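Local coordinates for protein endoglucanase, family GH5 (Zobellia galactanivorans, PDB 6GL2) that hydrolyses hemicelluloses, mixed-linkage glucan probably among them, as a family 5 glycoside hydrolase, at residues A[24-29]-A[63-68]; A[78-83]-A[128-133]; A[114-119]-A[166-171]; A[151-156]-A[197-202]; A[203-208]-A[224-229]. All blocks are in the same frame, centred on the assembly; numbering follows the deposited sequence.

Interaction 1 of 5, residues A[24-29]-A[63-68]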
# COMPACT_ATOMS: atom_id res chain seq x y z
N GLY A 24 -8.37 6.36 1.67
CA GLY A 24 -7.33 6.07 2.65
C GLY A 24 -6.23 7.03 2.70
O GLY A 24 -6.02 7.90 1.84
N TRP A 25 -5.48 6.91 3.78
CA TRP A 25 -4.31 7.73 4.10
C TRP A 25 -3.20 6.81 4.61
O TRP A 25 -3.46 5.91 5.39
CB TRP A 25 -4.69 8.80 5.12
CG TRP A 25 -3.62 9.74 5.53
CD1 TRP A 25 -3.36 11.02 5.03
CD2 TRP A 25 -2.74 9.61 6.68
NE1 TRP A 25 -2.31 11.61 5.71
CE2 TRP A 25 -1.93 10.81 6.73
CE3 TRP A 25 -2.53 8.62 7.62
CZ2 TRP A 25 -0.95 10.98 7.70
CZ3 TRP A 25 -1.55 8.84 8.61
CH2 TRP A 25 -0.79 10.02 8.64
N ASN A 26 -1.98 7.02 4.09
CA ASN A 26 -0.76 6.29 4.51
C ASN A 26 -0.03 6.95 5.67
O ASN A 26 0.29 8.11 5.57
CB ASN A 26 0.28 6.22 3.37
CG ASN A 26 0.04 5.14 2.35
OD1 ASN A 26 0.38 3.99 2.57
ND2 ASN A 26 -0.62 5.48 1.22
N LEU A 27 0.26 6.18 6.65
CA LEU A 27 1.19 6.55 7.72
C LEU A 27 2.65 6.37 7.24
O LEU A 27 3.33 5.42 7.65
CB LEU A 27 0.88 5.80 9.00
CG LEU A 27 1.63 6.19 10.26
CD1 LEU A 27 1.16 7.54 10.80
CD2 LEU A 27 1.66 5.13 11.33
N GLY A 28 3.04 7.21 6.29
CA GLY A 28 4.34 7.02 5.71
C GLY A 28 5.50 7.55 6.54
O GLY A 28 5.31 8.46 7.33
N ASN A 29 6.68 7.05 6.25
CA ASN A 29 7.85 7.33 6.98
C ASN A 29 7.75 7.22 8.47
O ASN A 29 8.20 8.05 9.26
CB ASN A 29 8.41 8.71 6.57
CG ASN A 29 9.10 8.73 5.19
OD1 ASN A 29 9.08 7.79 4.45
ND2 ASN A 29 9.72 9.89 4.85
N ARG A 63 -3.46 2.96 5.77
CA ARG A 63 -2.43 2.04 5.33
C ARG A 63 -1.19 2.27 6.28
O ARG A 63 -0.80 3.41 6.52
CB ARG A 63 -2.02 2.24 3.85
CG ARG A 63 -0.93 1.28 3.36
CD ARG A 63 -0.96 1.17 1.87
NE ARG A 63 0.09 0.33 1.27
CZ ARG A 63 1.27 0.80 0.83
NH1 ARG A 63 1.63 2.02 1.00
NH2 ARG A 63 2.04 -0.01 0.13
N LEU A 64 -0.77 1.17 6.86
CA LEU A 64 0.26 1.09 7.90
C LEU A 64 1.43 0.33 7.31
O LEU A 64 1.61 -0.89 7.51
CB LEU A 64 -0.36 0.35 9.13
CG LEU A 64 0.56 0.13 10.30
CD1 LEU A 64 1.28 1.42 10.67
CD2 LEU A 64 -0.29 -0.46 11.46
N PRO A 65 2.27 1.07 6.55
CA PRO A 65 3.41 0.35 5.95
C PRO A 65 4.48 0.06 7.03
O PRO A 65 4.71 0.83 7.93
CB PRO A 65 3.90 1.42 4.96
CG PRO A 65 3.50 2.73 5.52
CD PRO A 65 2.21 2.44 6.17
N VAL A 66 5.01 -1.16 6.92
CA VAL A 66 5.97 -1.56 7.97
C VAL A 66 7.15 -2.17 7.25
O VAL A 66 7.05 -3.07 6.40
CB VAL A 66 5.36 -2.67 8.88
CG1 VAL A 66 6.37 -3.11 9.94
CG2 VAL A 66 4.08 -2.17 9.58
N THR A 67 8.33 -1.74 7.66
CA THR A 67 9.63 -2.33 7.24
C THR A 67 10.06 -3.24 8.37
O THR A 67 10.08 -2.83 9.54
CB THR A 67 10.66 -1.25 6.90
OG1 THR A 67 10.22 -0.55 5.73
CG2 THR A 67 12.08 -1.87 6.69
N TRP A 68 10.35 -4.48 8.05
CA TRP A 68 10.60 -5.53 9.05
C TRP A 68 12.08 -5.83 9.20
O TRP A 68 12.45 -6.43 10.19
CB TRP A 68 9.83 -6.83 8.66
CG TRP A 68 8.36 -6.59 8.60
CD1 TRP A 68 7.63 -6.16 7.52
CD2 TRP A 68 7.38 -6.73 9.66
NE1 TRP A 68 6.33 -6.03 7.85
CE2 TRP A 68 6.11 -6.37 9.12
CE3 TRP A 68 7.47 -7.11 10.99
CZ2 TRP A 68 4.94 -6.35 9.88
CZ3 TRP A 68 6.31 -7.06 11.77
CH2 TRP A 68 5.07 -6.77 11.18
O HOH W 1 4.00 3.21 9.25
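Two torsions set up the polar half of this contact: Arg-63 has CG anti to its backbone N (chi1 -180°) with the chain extended as far as NE, while Asn-26 swings CG to the position opposite its carbonyl carbon (chi1 -81°). The parallel bridge between these residues puts both side chains on one face of the sheet, and the torsions run them side by side until OD1 meets NH1. The setting is the first beta-alpha-beta unit of the TIM barrel, where strands 24-26 and 61-64 lie parallel on either side of helix 48-57 in the chain. Arg-63 N donates to Trp-25 O at 3.0 Å, and Leu-27 N returns a bond to Arg-63 O, also 3.0 Å.

Asn-26 OD1 accepts a hydrogen bond from Arg-63 NH1 at 2.8 Å, lying in the guanidinium plane, although that plane stands 88° from the amide. The same oxygen rests along the aliphatic stem, 3.1 Å from Arg-63 CG. NH1 also makes a salt bridge to Glu-275, and NH2 one to Glu-148 and a hydrogen bond to Asn-151, so the arginine is gripped from several sides inside the barrel. Asn-26 ND2 donates to Gly-274 O, which fixes the asparagine amide.

Leu-27 is the centre of an inverse gamma turn, with its carbonyl toward Pro-65. The two leucines lie alongside each other, both touching Ile-91 of helix 82-96, with Leu-27 CD2 3.8 Å from Leu-64 CD1. A water stands 2.8 Å from both Leu-27 O and Pro-65 O, and Pro-65 CG presses against Leu-27 O at 3.4 Å.

Interaction 2 of 5, residues A[78-83]-A[128-133]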
# COMPACT_ATOMS: atom_id res chain seq x y z
N TYR A 78 14.08 -16.93 11.40
CA TYR A 78 13.80 -15.50 11.03
C TYR A 78 12.80 -14.92 12.04
O TYR A 78 11.77 -14.36 11.63
CB TYR A 78 13.30 -15.42 9.62
CG TYR A 78 14.30 -15.87 8.58
CD1 TYR A 78 15.45 -15.11 8.31
CD2 TYR A 78 14.07 -17.03 7.83
CE1 TYR A 78 16.35 -15.52 7.33
CE2 TYR A 78 14.98 -17.46 6.85
CZ TYR A 78 16.09 -16.69 6.63
OH TYR A 78 16.98 -17.08 5.66
N LEU A 79 13.06 -15.08 13.33
CA LEU A 79 12.14 -14.62 14.35
C LEU A 79 11.94 -13.09 14.28
O LEU A 79 12.93 -12.34 14.29
CB LEU A 79 12.74 -15.00 15.74
CG LEU A 79 11.93 -14.56 16.95
CD1 LEU A 79 10.53 -15.04 17.03
CD2 LEU A 79 12.70 -14.93 18.21
N ILE A 80 10.73 -12.66 14.28
CA ILE A 80 10.44 -11.24 14.36
C ILE A 80 10.43 -10.82 15.82
O ILE A 80 9.73 -11.49 16.65
CB ILE A 80 9.05 -10.91 13.71
CG1 ILE A 80 8.98 -11.36 12.24
CG2 ILE A 80 8.79 -9.41 13.83
CD1 ILE A 80 7.60 -11.16 11.60
N GLU A 81 11.07 -9.73 16.17
CA GLU A 81 11.06 -9.27 17.54
C GLU A 81 9.66 -8.99 18.01
O GLU A 81 8.91 -8.26 17.37
CB GLU A 81 11.97 -8.03 17.66
CG GLU A 81 13.44 -8.24 17.30
CD GLU A 81 14.24 -6.94 17.30
OE1 GLU A 81 13.66 -5.86 17.46
OE2 GLU A 81 15.48 -6.99 17.13
N ALA A 82 9.32 -9.53 19.18
CA ALA A 82 8.00 -9.36 19.73
C ALA A 82 7.60 -7.93 19.99
O ALA A 82 6.47 -7.56 19.71
CB ALA A 82 7.90 -10.21 20.99
N ASN A 83 8.55 -7.15 20.44
CA ASN A 83 8.21 -5.81 20.71
C ASN A 83 7.93 -4.95 19.48
O ASN A 83 7.26 -3.93 19.60
CB ASN A 83 9.20 -5.15 21.70
CG ASN A 83 10.62 -5.03 21.18
OD1 ASN A 83 10.98 -5.45 20.09
ND2 ASN A 83 11.47 -4.39 22.02
N SER A 128 8.15 -17.02 3.74
CA SER A 128 7.18 -17.92 4.32
C SER A 128 7.21 -17.81 5.85
O SER A 128 6.15 -17.72 6.48
CB SER A 128 7.55 -19.37 3.92
OG SER A 128 6.55 -20.23 4.40
N LYS A 129 8.40 -17.77 6.44
CA LYS A 129 8.58 -17.71 7.89
C LYS A 129 8.05 -16.35 8.40
O LYS A 129 7.37 -16.24 9.45
CB LYS A 129 10.02 -17.84 8.30
CG LYS A 129 10.58 -19.25 8.25
CD LYS A 129 9.78 -20.20 9.09
CE LYS A 129 10.37 -21.61 9.02
NZ LYS A 129 9.52 -22.63 9.70
N VAL A 130 8.37 -15.24 7.71
CA VAL A 130 7.99 -13.90 8.15
C VAL A 130 6.49 -13.77 8.04
O VAL A 130 5.88 -13.29 9.00
CB VAL A 130 8.77 -12.84 7.36
CG1 VAL A 130 8.19 -11.41 7.60
CG2 VAL A 130 10.24 -12.90 7.78
N TRP A 131 5.83 -14.09 6.93
CA TRP A 131 4.42 -13.99 6.80
C TRP A 131 3.69 -14.88 7.78
O TRP A 131 2.60 -14.54 8.27
CB TRP A 131 3.85 -14.08 5.35
CG TRP A 131 3.65 -12.73 4.77
CD1 TRP A 131 4.33 -12.15 3.69
CD2 TRP A 131 2.77 -11.73 5.27
NE1 TRP A 131 3.90 -10.87 3.51
CE2 TRP A 131 2.93 -10.55 4.44
CE3 TRP A 131 1.82 -11.70 6.29
CZ2 TRP A 131 2.28 -9.38 4.71
CZ3 TRP A 131 1.15 -10.54 6.51
CH2 TRP A 131 1.34 -9.38 5.73
N THR A 132 4.20 -16.10 8.02
CA THR A 132 3.56 -16.91 9.03
C THR A 132 3.47 -16.19 10.39
O THR A 132 2.44 -16.24 11.02
CB THR A 132 4.28 -18.26 9.15
OG1 THR A 132 4.12 -18.98 7.91
CG2 THR A 132 3.65 -19.14 10.27
N GLN A 133 4.57 -15.57 10.77
CA GLN A 133 4.61 -14.87 12.00
C GLN A 133 3.70 -13.66 12.09
O GLN A 133 3.05 -13.43 13.11
CB GLN A 133 6.00 -14.51 12.40
CG GLN A 133 6.90 -15.69 12.66
CD GLN A 133 8.32 -15.19 12.81
OE1 GLN A 133 8.65 -14.64 13.88
NE2 GLN A 133 9.16 -15.39 11.81
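The chain at 78-81 passes the side of helix 117-137 with Tyr-78 nearest to Lys-129, their CA atoms 6.5 Å apart; Tyr-78 is in the left-handed helical region (phi 51°, psi 50°), and the next residues are extended until the helix beginning at Ala-82.

Gln-133 reaches from the helix to meet this bend with both ends of its amide. NE2 donates to Tyr-78 O at 2.8 Å, the oxygen lying in the amide plane but approached from well above its own carbonyl plane. OE1 accepts from Ile-80 N at 2.9 Å, an almost straight bond. The second proton of NE2 goes back to Lys-129 O, one turn earlier, at 3.1 Å. Three bonds thus fix the rotation of the amide and bridge two backbone groups of the loop.

Next to the amide the contact is apolar. Ile-80 and Gln-133 run alongside, pointing opposite ways, with Ile-80 CD1 3.8 Å from Gln-133 CB and 4.1 Å from Val-130 CG1. On the outer side Tyr-78 stands roughly perpendicular to Lys-129, the edge of its ring meeting Lys-129 CB at 4.2 Å.

This is the outer layer of a TIM barrel, where the loop leading into helix 82-96 lies against the next helix, 117-137.

Interaction 3 of 5, residues A[114-119]-A[166-171]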
# COMPACT_ATOMS: atom_id res chain seq x y z
N LEU A 114 14.98 -9.97 -3.13
CA LEU A 114 15.43 -9.63 -4.48
C LEU A 114 14.83 -10.58 -5.47
O LEU A 114 14.93 -11.79 -5.28
CB LEU A 114 16.96 -9.79 -4.56
CG LEU A 114 17.87 -8.56 -4.30
CD1 LEU A 114 19.37 -8.85 -4.16
CD2 LEU A 114 17.73 -7.57 -5.42
N PRO A 115 14.09 -10.09 -6.48
CA PRO A 115 13.38 -10.90 -7.45
C PRO A 115 14.31 -11.39 -8.60
O PRO A 115 14.18 -10.94 -9.75
CB PRO A 115 12.24 -10.00 -7.90
CG PRO A 115 12.85 -8.67 -7.86
CD PRO A 115 13.84 -8.66 -6.70
N THR A 116 15.20 -12.31 -8.25
CA THR A 116 16.07 -12.98 -9.25
C THR A 116 16.00 -14.46 -8.96
O THR A 116 15.75 -14.89 -7.83
CB THR A 116 17.55 -12.52 -9.12
OG1 THR A 116 18.07 -13.02 -7.91
CG2 THR A 116 17.68 -10.94 -9.15
N TYR A 117 16.20 -15.28 -10.02
CA TYR A 117 16.21 -16.78 -9.82
C TYR A 117 17.30 -17.17 -8.85
O TYR A 117 17.11 -18.12 -8.09
CB TYR A 117 16.29 -17.55 -11.14
CG TYR A 117 15.12 -17.31 -12.06
CD1 TYR A 117 13.83 -17.28 -11.56
CD2 TYR A 117 15.29 -17.13 -13.41
CE1 TYR A 117 12.75 -17.07 -12.40
CE2 TYR A 117 14.17 -16.93 -14.26
CZ TYR A 117 12.93 -16.91 -13.73
OH TYR A 117 11.75 -16.70 -14.46
N GLU A 118 18.43 -16.49 -8.87
CA GLU A 118 19.59 -16.74 -8.01
C GLU A 118 19.18 -16.65 -6.54
O GLU A 118 19.63 -17.45 -5.71
CB GLU A 118 20.74 -15.76 -8.25
N LYS A 119 18.38 -15.64 -6.17
CA LYS A 119 18.03 -15.42 -4.77
C LYS A 119 16.71 -16.01 -4.40
O LYS A 119 16.41 -16.06 -3.21
CB LYS A 119 17.95 -13.93 -4.53
CG LYS A 119 19.28 -13.19 -4.69
CD LYS A 119 20.19 -13.24 -3.49
CE LYS A 119 21.05 -11.96 -3.43
NZ LYS A 119 22.14 -11.94 -2.41
N THR A 166 11.94 -7.18 -15.62
CA THR A 166 12.20 -8.19 -16.65
C THR A 166 11.29 -9.37 -16.44
O THR A 166 10.59 -9.49 -15.43
CB THR A 166 13.62 -8.68 -16.51
OG1 THR A 166 13.74 -9.35 -15.27
CG2 THR A 166 14.66 -7.57 -16.54
N GLN A 167 11.25 -10.31 -17.39
CA GLN A 167 10.45 -11.46 -17.20
C GLN A 167 10.85 -12.27 -15.96
O GLN A 167 9.92 -12.78 -15.24
CB GLN A 167 10.50 -12.40 -18.44
CG GLN A 167 9.53 -13.56 -18.30
CD GLN A 167 8.10 -13.03 -18.32
OE1 GLN A 167 7.69 -12.38 -19.31
NE2 GLN A 167 7.33 -13.30 -17.25
N GLU A 168 12.13 -12.39 -15.73
CA GLU A 168 12.61 -13.06 -14.55
C GLU A 168 12.11 -12.37 -13.26
O GLU A 168 11.67 -13.02 -12.36
CB GLU A 168 14.09 -13.09 -14.53
CG GLU A 168 14.76 -13.54 -13.22
CD GLU A 168 16.28 -13.41 -13.20
OE1 GLU A 168 16.95 -12.69 -14.05
OE2 GLU A 168 16.93 -13.96 -12.31
N GLY A 169 12.17 -11.05 -13.25
CA GLY A 169 11.75 -10.29 -12.06
C GLY A 169 10.28 -10.48 -11.87
O GLY A 169 9.86 -10.70 -10.69
N ARG A 170 9.40 -10.41 -12.86
CA ARG A 170 7.97 -10.59 -12.68
C ARG A 170 7.68 -12.00 -12.23
O ARG A 170 6.74 -12.23 -11.47
CB ARG A 170 7.19 -10.27 -13.92
CG ARG A 170 7.29 -8.80 -14.31
CD ARG A 170 6.43 -8.39 -15.51
NE ARG A 170 6.79 -9.05 -16.76
CZ ARG A 170 7.73 -8.60 -17.54
NH1 ARG A 170 7.97 -9.28 -18.68
NH2 ARG A 170 8.42 -7.51 -17.35
N ASP A 171 8.39 -12.99 -12.78
CA ASP A 171 8.21 -14.37 -12.38
C ASP A 171 8.53 -14.55 -10.91
O ASP A 171 7.70 -15.17 -10.18
CB ASP A 171 9.12 -15.29 -13.19
CG ASP A 171 8.65 -15.57 -14.59
OD1 ASP A 171 7.52 -15.25 -14.96
OD2 ASP A 171 9.49 -16.19 -15.31
O HOH W 2 19.39 -14.73 -11.42
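Pro-115 and Gly-169 make the tight end of this contact: their CA atoms are 4.9 Å apart, and Pro-115 O lies 3.4 Å from Gly-169 CA in a CA-H...O contact. Pro-115, the centre of an inverse gamma turn, also lays CB against Gly-169 O at 3.7 Å. Both residues are buried.

Each segment turns into an outer helix of the TIM barrel, with a threonine N-cap on both: Thr-116 OG1 accepts from Lys-119 N, and Thr-166 OG1 from Gly-169 N. Glu-168 links the two helix starts. Its chi1 of 169° swings the extended chain away from its own N and brings OE2 to Tyr-117 N at 2.7 Å, where it accepts the hydrogen bond on its anti lone pair. A carboxylate at the first turn of helix 117-137 would probably be favoured by the helix dipole.

The solvent-exposed side is still in close touch at the Tyr-117 ring, which runs counter to the Glu-168 chain and takes a CH-pi contact on one face, Glu-168 CG lying 3.7 Å from the ring centroid. Looser is the link beyond it, made through a water that donates to Glu-168 OE2 at 2.7 Å and accepts from Glu-118 N at 3.2 Å.

Interaction 4 of 5, residues A[151-156]-A[197-202]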
# COMPACT_ATOMS: atom_id res chain seq x y z
N ASN A 151 5.17 -4.56 -0.95
CA ASN A 151 4.86 -3.19 -1.29
C ASN A 151 5.07 -2.95 -2.78
O ASN A 151 4.14 -2.85 -3.59
CB ASN A 151 5.69 -2.30 -0.39
CG ASN A 151 5.62 -0.84 -0.80
OD1 ASN A 151 4.53 -0.38 -1.15
ND2 ASN A 151 6.74 -0.19 -0.86
N GLU A 152 6.32 -2.81 -3.16
CA GLU A 152 6.79 -2.48 -4.55
C GLU A 152 7.88 -3.46 -4.92
O GLU A 152 9.03 -3.03 -5.14
CB GLU A 152 7.18 -1.06 -4.71
CG GLU A 152 6.07 -0.06 -4.49
CD GLU A 152 6.40 1.32 -4.74
OE1 GLU A 152 7.64 1.66 -4.78
OE2 GLU A 152 5.46 2.18 -4.89
N PRO A 153 7.61 -4.76 -4.88
CA PRO A 153 8.70 -5.77 -5.03
C PRO A 153 9.34 -5.64 -6.45
O PRO A 153 8.66 -5.59 -7.42
CB PRO A 153 7.98 -7.08 -4.85
CG PRO A 153 6.57 -6.80 -5.31
CD PRO A 153 6.29 -5.41 -4.79
N ARG A 154 10.64 -5.50 -6.46
CA ARG A 154 11.35 -5.10 -7.70
C ARG A 154 12.80 -5.30 -7.50
O ARG A 154 13.28 -5.49 -6.40
CB ARG A 154 11.07 -3.61 -8.06
CG ARG A 154 11.72 -2.66 -7.05
CD ARG A 154 11.12 -1.28 -7.20
NE ARG A 154 11.83 -0.35 -6.34
CZ ARG A 154 11.66 -0.17 -5.06
NH1 ARG A 154 10.76 -0.88 -4.40
NH2 ARG A 154 12.38 0.75 -4.43
N HIS A 155 13.58 -5.19 -8.61
CA HIS A 155 15.02 -5.26 -8.53
C HIS A 155 15.63 -3.86 -8.58
O HIS A 155 15.67 -3.25 -9.65
CB HIS A 155 15.56 -6.17 -9.66
CG HIS A 155 16.99 -6.53 -9.45
ND1 HIS A 155 17.58 -7.53 -10.16
CD2 HIS A 155 17.89 -6.13 -8.54
CE1 HIS A 155 18.85 -7.65 -9.73
NE2 HIS A 155 19.03 -6.82 -8.74
N LYS A 156 15.95 -3.32 -7.45
CA LYS A 156 16.37 -1.95 -7.40
C LYS A 156 17.72 -1.75 -8.12
O LYS A 156 18.58 -2.64 -8.04
CB LYS A 156 16.61 -1.57 -5.96
CG LYS A 156 15.34 -1.41 -5.14
CD LYS A 156 15.65 -1.12 -3.68
CE LYS A 156 16.34 0.21 -3.57
NZ LYS A 156 16.47 0.61 -2.12
N MET A 197 -4.08 -7.95 -0.27
CA MET A 197 -3.68 -7.15 -1.37
C MET A 197 -2.39 -7.63 -1.95
O MET A 197 -1.35 -7.71 -1.24
CB MET A 197 -3.57 -5.68 -0.89
CG MET A 197 -4.90 -4.97 -0.72
SD MET A 197 -4.72 -3.39 0.20
CE MET A 197 -3.48 -2.60 -0.79
N VAL A 198 -2.42 -7.96 -3.22
CA VAL A 198 -1.31 -8.52 -3.96
C VAL A 198 -0.93 -7.59 -5.08
O VAL A 198 -1.73 -7.37 -5.99
CB VAL A 198 -1.63 -9.95 -4.45
CG1 VAL A 198 -0.60 -10.55 -5.40
CG2 VAL A 198 -1.91 -10.92 -3.30
N SER A 199 0.29 -7.12 -5.07
CA SER A 199 0.79 -6.15 -6.03
C SER A 199 1.32 -6.78 -7.32
O SER A 199 1.76 -7.90 -7.37
CB SER A 199 1.95 -5.34 -5.44
OG SER A 199 3.05 -6.21 -5.21
N THR A 200 1.29 -5.96 -8.37
CA THR A 200 2.10 -6.22 -9.56
C THR A 200 3.55 -5.97 -9.20
O THR A 200 3.93 -5.48 -8.14
CB THR A 200 1.68 -5.25 -10.65
OG1 THR A 200 1.72 -3.93 -10.10
CG2 THR A 200 0.25 -5.51 -11.19
N TYR A 201 4.44 -6.35 -10.12
CA TYR A 201 5.84 -6.01 -10.01
C TYR A 201 5.93 -4.49 -9.77
O TYR A 201 5.40 -3.72 -10.52
CB TYR A 201 6.57 -6.44 -11.29
CG TYR A 201 8.05 -6.11 -11.26
CD1 TYR A 201 8.53 -4.84 -11.51
CD2 TYR A 201 8.99 -7.08 -11.00
CE1 TYR A 201 9.89 -4.53 -11.48
CE2 TYR A 201 10.35 -6.77 -10.95
CZ TYR A 201 10.80 -5.53 -11.19
OH TYR A 201 12.15 -5.25 -11.11
N ALA A 202 6.65 -4.12 -8.69
CA ALA A 202 6.88 -2.73 -8.33
C ALA A 202 5.61 -1.97 -7.97
O ALA A 202 5.62 -0.73 -7.89
CB ALA A 202 7.71 -1.98 -9.35
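Tyr-201 lays its ring across the backbone of 153-155, directed there by a chi1 of 180° that carries CG to the far side of CB from the main-chain nitrogen. Pro-153 O sits above the centre of one ring face, 3.8 Å from its plane, and the ring extends beyond it so that its hydroxyl accepts from His-155 N at 2.9 Å. Arg-154 is held between these two points, its CB 3.7 Å from Tyr-201 CE1.

The chain then turns at Ala-202, in the left-handed helical region, and its N donates to Pro-153 O at 2.8 Å through a bent bond of 145°. Ala-202 CB lies against Arg-154 CB at 4.0 Å, and Glu-152 CG lies 3.5 Å from Ala-202 O. Arg-154, extended beyond CG, brings NH1 to Glu-152 O at 2.9 Å, with that oxygen in the guanidinium plane, and forms salt bridges with Glu-110 and Glu-161.

Residues 151-153 are the Asn-Glu-Pro sequence familiar from GH5 enzymes, in the loop after strand 145-148. The hydrogen bonds that join this loop to 197-202 use backbone groups and one phenol hydroxyl, while the Glu-152 carboxylate is bonded outside the contact, through OE2 to His-227 ND1.

Interaction 5 of 5, residues A[203-208]-A[224-229]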
# COMPACT_ATOMS: atom_id res chain seq x y z
N ALA A 203 4.49 -2.67 -7.83
CA ALA A 203 3.15 -2.04 -7.82
C ALA A 203 2.95 -1.20 -9.05
O ALA A 203 2.19 -0.24 -9.08
CB ALA A 203 2.88 -1.25 -6.55
N SER A 204 3.61 -1.57 -10.16
CA SER A 204 3.54 -0.87 -11.44
C SER A 204 2.23 -1.06 -12.15
O SER A 204 1.60 -2.05 -12.07
CB SER A 204 4.64 -1.46 -12.32
OG SER A 204 4.75 -0.71 -13.56
N THR A 205 1.96 -0.02 -12.96
CA THR A 205 0.80 -0.07 -13.89
C THR A 205 1.33 -0.27 -15.32
O THR A 205 0.49 -0.15 -16.25
CB THR A 205 -0.11 1.15 -13.72
OG1 THR A 205 0.62 2.31 -14.08
CG2 THR A 205 -0.73 1.25 -12.30
N ALA A 206 2.61 -0.47 -15.52
CA ALA A 206 3.19 -0.77 -16.86
C ALA A 206 2.41 -1.97 -17.40
O ALA A 206 2.02 -2.92 -16.73
CB ALA A 206 4.68 -0.97 -16.73
N SER A 207 2.18 -1.97 -18.75
CA SER A 207 1.39 -3.05 -19.35
C SER A 207 1.98 -4.47 -19.16
O SER A 207 1.22 -5.38 -18.99
CB SER A 207 1.09 -2.78 -20.86
OG SER A 207 0.50 -1.51 -20.98
N ASN A 208 3.29 -4.59 -19.18
CA ASN A 208 3.90 -5.90 -18.97
C ASN A 208 3.68 -6.42 -17.54
O ASN A 208 3.37 -7.58 -17.33
CB ASN A 208 5.40 -5.96 -19.31
CG ASN A 208 6.18 -4.84 -18.73
OD1 ASN A 208 5.68 -4.04 -17.90
ND2 ASN A 208 7.41 -4.72 -19.19
N VAL A 224 -6.23 -6.52 -5.94
CA VAL A 224 -5.04 -6.07 -6.61
C VAL A 224 -4.58 -4.77 -5.98
O VAL A 224 -5.32 -3.88 -5.63
CB VAL A 224 -5.39 -5.79 -8.08
CG1 VAL A 224 -4.22 -5.18 -8.84
CG2 VAL A 224 -5.89 -7.10 -8.75
N SER A 225 -3.27 -4.67 -5.78
CA SER A 225 -2.56 -3.46 -5.33
C SER A 225 -1.70 -2.87 -6.44
O SER A 225 -0.81 -3.57 -6.98
CB SER A 225 -1.62 -3.80 -4.12
OG SER A 225 -0.91 -2.65 -3.78
N VAL A 226 -1.92 -1.62 -6.80
CA VAL A 226 -1.06 -0.86 -7.69
C VAL A 226 -0.85 0.49 -7.08
O VAL A 226 -1.66 0.94 -6.22
CB VAL A 226 -1.59 -0.74 -9.14
CG1 VAL A 226 -1.54 -2.11 -9.81
CG2 VAL A 226 -2.97 -0.13 -9.15
N HIS A 227 0.24 1.13 -7.44
CA HIS A 227 0.54 2.48 -7.08
C HIS A 227 0.69 3.26 -8.37
O HIS A 227 1.38 2.80 -9.30
CB HIS A 227 1.84 2.55 -6.30
CG HIS A 227 1.85 1.72 -5.00
ND1 HIS A 227 2.96 1.55 -4.27
CD2 HIS A 227 0.84 1.12 -4.37
CE1 HIS A 227 2.62 0.77 -3.19
NE2 HIS A 227 1.36 0.55 -3.22
N SER A 228 0.19 4.47 -8.44
CA SER A 228 0.29 5.31 -9.68
C SER A 228 0.33 6.78 -9.33
O SER A 228 -0.71 7.38 -9.09
CB SER A 228 -0.86 5.01 -10.56
OG SER A 228 -0.51 5.71 -11.83
N TYR A 229 1.54 7.28 -9.24
CA TYR A 229 1.76 8.67 -8.98
C TYR A 229 1.66 9.50 -10.31
O TYR A 229 2.62 10.05 -10.76
CB TYR A 229 3.06 8.93 -8.32
CG TYR A 229 3.23 8.40 -6.88
CD1 TYR A 229 3.55 7.07 -6.64
CD2 TYR A 229 2.99 9.21 -5.79
CE1 TYR A 229 3.76 6.63 -5.36
CE2 TYR A 229 3.18 8.75 -4.49
CZ TYR A 229 3.54 7.49 -4.30
OH TYR A 229 3.75 7.11 -2.96
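A beta-alpha-beta unit of the TIM barrel closes here: the loop that leaves strand 196-199 for helix 207-212 touches the end of strand 222-227, the strand that follows the helix. Ala-203, in the left-handed helical region, brings its carbonyl and its methyl to the same residue. Its O accepts from His-227 N at 2.9 Å, practically straight at 178° and on a lone pair in the carbonyl plane. Its CB sits over one face of the His-227 imidazole, 3.6 Å from the ring centroid, a CH-pi contact displaced toward CG and ND1. The ring is placed for this by chi1 of -59°, which sets CG beside the backbone N, and its rotation is fixed further by ND1 bonding to Glu-152 OE2.

Beside this pair, Thr-205 lies crosswise to Val-226. Thr-205 CG2 does the touching, 3.8 Å from Val-226 CB and 4.1 Å from Ser-228 CB, while OG1 points elsewhere: Glu-255 OE1 is shared by Thr-205 OG1 and Ser-228 OG. Ser-204 makes an ST turn, OG accepting from Ala-206 N at 2.9 Å, which bends the loop into its helix.

Val-226 packs outward on Phe-263 of helix 246-266, Thr-205 on Ile-259 of the same helix, and Val-226 also on Met-273 of strand 271-276; His-227 meets Asn-151 and Glu-275, so the loop lies between the outer helix and the C-terminal end of the barrel strands.

From the N terminus, interaction 1 closes the first loop, joining strands 24-26 and 61-64, before interaction 2 opens. Interactions 2 and 3 cross, since 114-119 falls between 78-83 and 128-133 and both use helix 117-137; interaction 3 likewise crosses interaction 4, whose 151-156 precedes 166-171. None nests inside another. Interaction 5 follows in series, starting at the residue after 197-202. Trp-68 touches Ile-80, linking the first two, and Pro-115 packs on Arg-154 between interactions 3 and 4. At the C-terminal end of the barrel strands, Arg-63 reaches Asn-151 and Glu-152 reaches His-227, so interactions 1, 4 and 5 gather on one sheet while 2 and 3 join the helices outside.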